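Local coordinates for protein techylectin-5A (Tachypleus tridentatus, PDB 1JC9) that acts as a secreted innate-immunity lectin that recognises acetyl groups on cell surfaces and agglutinates bacteria and human erythrocytes, at residues A[139-144]-A[155-160]. Sequence-based numbering, arbitrary orientation.
Sequences YMIRFD and AIYQDF
Strands 139-146 and 152-162 form an antiparallel β-hairpin in the central sheet of the fibrinogen-like domain, in which I141 pairs with Y157 and F143 with A155 as hydrogen-bonded pairs. I141 N reaches Y157 O at 2.9 Å, and F143 N reaches A155 O at 2.8 Å; both pairs also bond in the reverse direction. The chain turns a corner at Q158 and D159, yet F160 N still meets Y139 O at 2.8 Å. One water bridges Y139 N and F160 O.

On the buried face, I141 CG1 stands anti to the backbone N (chi1 179°), and the extended chain carries CD1 over the F160 ring, 3.9 Å from its centroid and 11° off the normal, a CH-pi contact. The F143 and Y157 rings meet rim to rim (F143 CE1 to Y157 CD1 3.7 Å), with planes at 84°; F184 packs edge-to-face with each.

On the other face, I156 CD1 packs along the CB-CG-CD part of R142, 3.3 Å from R142 CG. Within strand 139-144, R142 NE and NH2 both grip D144 OD1, and K258 pairs with OD2; together these cations probably stabilise the carboxylate as an anion. Backbone bonds set the register, while the I141 face adds apolar and aromatic contacts.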
ATOM      1  N   TYR A 139     -12.824  -6.434  -0.156  1.00 19.48           N
ATOM      2  CA  TYR A 139     -12.369  -5.104   0.229  1.00 19.48           C
ATOM      3  C   TYR A 139     -12.115  -4.170  -0.939  1.00 19.32           C
ATOM      4  O   TYR A 139     -11.902  -4.602  -2.071  1.00 20.78           O
ATOM      5  CB  TYR A 139     -11.049  -5.182   1.011  1.00 17.95           C
ATOM      6  CG  TYR A 139     -11.143  -5.762   2.395  1.00 15.52           C
ATOM      7  CD1 TYR A 139     -11.132  -7.139   2.603  1.00 16.85           C
ATOM      8  CD2 TYR A 139     -11.250  -4.927   3.503  1.00 14.97           C
ATOM      9  CE1 TYR A 139     -11.225  -7.670   3.890  1.00 18.46           C
ATOM     10  CE2 TYR A 139     -11.348  -5.442   4.785  1.00 18.38           C
ATOM     11  CZ  TYR A 139     -11.336  -6.811   4.975  1.00 17.63           C
ATOM     12  OH  TYR A 139     -11.443  -7.304   6.249  1.00 18.01           O
ATOM     13  N   MET A 140     -12.139  -2.876  -0.641  1.00 19.40           N
ATOM     14  CA  MET A 140     -11.812  -1.861  -1.628  1.00 20.07           C
ATOM     15  C   MET A 140     -10.569  -1.214  -1.027  1.00 18.70           C
ATOM     16  O   MET A 140     -10.398  -1.218   0.196  1.00 19.21           O
ATOM     17  CB  MET A 140     -12.932  -0.824  -1.784  1.00 23.60           C
ATOM     18  CG  MET A 140     -13.283  -0.038  -0.532  1.00 26.69           C
ATOM     19  SD  MET A 140     -14.439   1.315  -0.905  1.00 35.45           S
ATOM     20  CE  MET A 140     -15.767   0.420  -1.693  1.00 29.41           C
ATOM     21  N   ILE A 141      -9.682  -0.701  -1.867  1.00 17.95           N
ATOM     22  CA  ILE A 141      -8.483  -0.059  -1.358  1.00 17.41           C
ATOM     23  C   ILE A 141      -8.550   1.425  -1.671  1.00 18.11           C
ATOM     24  O   ILE A 141      -9.008   1.828  -2.737  1.00 19.46           O
ATOM     25  CB  ILE A 141      -7.188  -0.668  -1.976  1.00 16.38           C
ATOM     26  CG1 ILE A 141      -5.961   0.062  -1.425  1.00 17.37           C
ATOM     27  CG2 ILE A 141      -7.217  -0.567  -3.492  1.00 14.72           C
ATOM     28  CD1 ILE A 141      -4.644  -0.572  -1.816  1.00 19.16           C
ATOM     29  N   ARG A 142      -8.117   2.243  -0.722  1.00 18.77           N
ATOM     30  CA  ARG A 142      -8.116   3.681  -0.926  1.00 18.61           C
ATOM     31  C   ARG A 142      -6.698   4.227  -0.802  1.00 18.42           C
ATOM     32  O   ARG A 142      -5.965   3.855   0.113  1.00 16.80           O
ATOM     33  CB  ARG A 142      -9.027   4.369   0.101  1.00 18.56           C
ATOM     34  CG  ARG A 142      -8.938   5.889   0.068  1.00 20.58           C
ATOM     35  CD  ARG A 142      -9.953   6.574   0.994  1.00 20.82           C
ATOM     36  NE  ARG A 142      -9.655   8.002   1.091  1.00 25.33           N
ATOM     37  CZ  ARG A 142     -10.496   8.977   0.762  1.00 22.92           C
ATOM     38  NH1 ARG A 142     -11.710   8.694   0.315  1.00 25.29           N
ATOM     39  NH2 ARG A 142     -10.109  10.240   0.866  1.00 25.16           N
ATOM     40  N   PHE A 143      -6.315   5.090  -1.740  1.00 18.76           N
ATOM     41  CA  PHE A 143      -5.003   5.726  -1.718  1.00 19.76           C
ATOM     42  C   PHE A 143      -5.206   7.189  -1.331  1.00 20.45           C
ATOM     43  O   PHE A 143      -5.979   7.895  -1.970  1.00 21.58           O
ATOM     44  CB  PHE A 143      -4.327   5.706  -3.100  1.00 18.97           C
ATOM     45  CG  PHE A 143      -3.886   4.340  -3.562  1.00 19.55           C
ATOM     46  CD1 PHE A 143      -4.773   3.487  -4.216  1.00 18.81           C
ATOM     47  CD2 PHE A 143      -2.571   3.922  -3.373  1.00 17.01           C
ATOM     48  CE1 PHE A 143      -4.358   2.240  -4.679  1.00 19.63           C
ATOM     49  CE2 PHE A 143      -2.147   2.677  -3.830  1.00 18.34           C
ATOM     50  CZ  PHE A 143      -3.041   1.836  -4.485  1.00 17.81           C
ATOM     51  N   ASP A 144      -4.534   7.638  -0.275  1.00 21.06           N
ATOM     52  CA  ASP A 144      -4.622   9.031   0.131  1.00 21.98           C
ATOM     53  C   ASP A 144      -3.258   9.647  -0.144  1.00 22.68           C
ATOM     54  O   ASP A 144      -2.251   9.219   0.421  1.00 23.54           O
ATOM     55  CB  ASP A 144      -4.992   9.153   1.613  1.00 21.71           C
ATOM     56  CG  ASP A 144      -6.480   8.974   1.850  1.00 24.48           C
ATOM     57  OD1 ASP A 144      -7.274   9.624   1.141  1.00 26.12           O
ATOM     58  OD2 ASP A 144      -6.866   8.191   2.740  1.00 25.80           O
ATOM     59  N   ALA A 155      -7.749   7.987  -4.530  1.00 19.33           N
ATOM     60  CA  ALA A 155      -8.154   7.053  -5.570  1.00 19.13           C
ATOM     61  C   ALA A 155      -8.704   5.834  -4.851  1.00 20.39           C
ATOM     62  O   ALA A 155      -8.154   5.398  -3.838  1.00 20.63           O
ATOM     63  CB  ALA A 155      -6.963   6.663  -6.427  1.00 18.33           C
ATOM     64  N   ILE A 156      -9.799   5.302  -5.369  1.00 20.72           N
ATOM     65  CA  ILE A 156     -10.439   4.135  -4.791  1.00 22.12           C
ATOM     66  C   ILE A 156     -10.483   3.050  -5.857  1.00 21.99           C
ATOM     67  O   ILE A 156     -10.741   3.339  -7.023  1.00 22.06           O
ATOM     68  CB  ILE A 156     -11.907   4.435  -4.382  1.00 23.58           C
ATOM     69  CG1 ILE A 156     -11.969   5.630  -3.425  1.00 25.32           C
ATOM     70  CG2 ILE A 156     -12.536   3.196  -3.747  1.00 23.26           C
ATOM     71  CD1 ILE A 156     -11.436   5.350  -2.054  1.00 27.71           C
ATOM     72  N   TYR A 157     -10.213   1.812  -5.457  1.00 20.74           N
ATOM     73  CA  TYR A 157     -10.283   0.681  -6.370  1.00 20.86           C
ATOM     74  C   TYR A 157     -11.082  -0.402  -5.662  1.00 22.17           C
ATOM     75  O   TYR A 157     -10.747  -0.799  -4.539  1.00 20.32           O
ATOM     76  CB  TYR A 157      -8.894   0.127  -6.707  1.00 20.49           C
ATOM     77  CG  TYR A 157      -8.057   1.048  -7.550  1.00 19.44           C
ATOM     78  CD1 TYR A 157      -7.308   2.066  -6.968  1.00 18.91           C
ATOM     79  CD2 TYR A 157      -8.047   0.930  -8.940  1.00 20.05           C
ATOM     80  CE1 TYR A 157      -6.569   2.949  -7.747  1.00 19.49           C
ATOM     81  CE2 TYR A 157      -7.314   1.811  -9.731  1.00 21.45           C
ATOM     82  CZ  TYR A 157      -6.579   2.817  -9.128  1.00 20.35           C
ATOM     83  OH  TYR A 157      -5.855   3.695  -9.904  1.00 20.55           O
ATOM     84  N   GLN A 158     -12.144  -0.871  -6.305  1.00 21.12           N
ATOM     85  CA  GLN A 158     -12.956  -1.922  -5.712  1.00 24.39           C
ATOM     86  C   GLN A 158     -12.309  -3.281  -5.924  1.00 22.26           C
ATOM     87  O   GLN A 158     -11.374  -3.424  -6.714  1.00 22.12           O
ATOM     88  CB  GLN A 158     -14.351  -1.949  -6.332  1.00 28.23           C
ATOM     89  CG  GLN A 158     -15.219  -0.771  -5.967  1.00 38.51           C
ATOM     90  CD  GLN A 158     -16.678  -1.021  -6.300  1.00 45.05           C
ATOM     91  OE1 GLN A 158     -17.338  -1.846  -5.661  1.00 48.64           O
ATOM     92  NE2 GLN A 158     -17.187  -0.321  -7.312  1.00 47.34           N
ATOM     93  N   ASP A 159     -12.815  -4.273  -5.199  1.00 22.25           N
ATOM     94  CA  ASP A 159     -12.347  -5.644  -5.313  1.00 20.91           C
ATOM     95  C   ASP A 159     -10.833  -5.771  -5.306  1.00 19.43           C
ATOM     96  O   ASP A 159     -10.239  -6.285  -6.254  1.00 20.74           O
ATOM     97  CB  ASP A 159     -12.913  -6.271  -6.591  1.00 22.37           C
ATOM     98  CG  ASP A 159     -14.408  -6.025  -6.749  1.00 26.18           C
ATOM     99  OD1 ASP A 159     -15.130  -6.072  -5.732  1.00 27.61           O
ATOM    100  OD2 ASP A 159     -14.867  -5.794  -7.892  1.00 29.60           O
ATOM    101  N   PHE A 160     -10.216  -5.309  -4.225  1.00 18.44           N
ATOM    102  CA  PHE A 160      -8.768  -5.369  -4.074  1.00 16.77           C
ATOM    103  C   PHE A 160      -8.347  -6.610  -3.293  1.00 16.68           C
ATOM    104  O   PHE A 160      -8.869  -6.877  -2.209  1.00 16.25           O
ATOM    105  CB  PHE A 160      -8.269  -4.126  -3.329  1.00 15.87           C
ATOM    106  CG  PHE A 160      -6.851  -4.240  -2.830  1.00 16.52           C
ATOM    107  CD1 PHE A 160      -5.790  -4.336  -3.721  1.00 15.92           C
ATOM    108  CD2 PHE A 160      -6.583  -4.274  -1.463  1.00 15.46           C
ATOM    109  CE1 PHE A 160      -4.481  -4.466  -3.265  1.00 16.95           C
ATOM    110  CE2 PHE A 160      -5.277  -4.403  -0.993  1.00 17.01           C
ATOM    111  CZ  PHE A 160      -4.218  -4.500  -1.901  1.00 15.61           C
TER
HETATM  112  O   HOH W   1     -10.865  -8.374  -1.244  1.00 17.70           O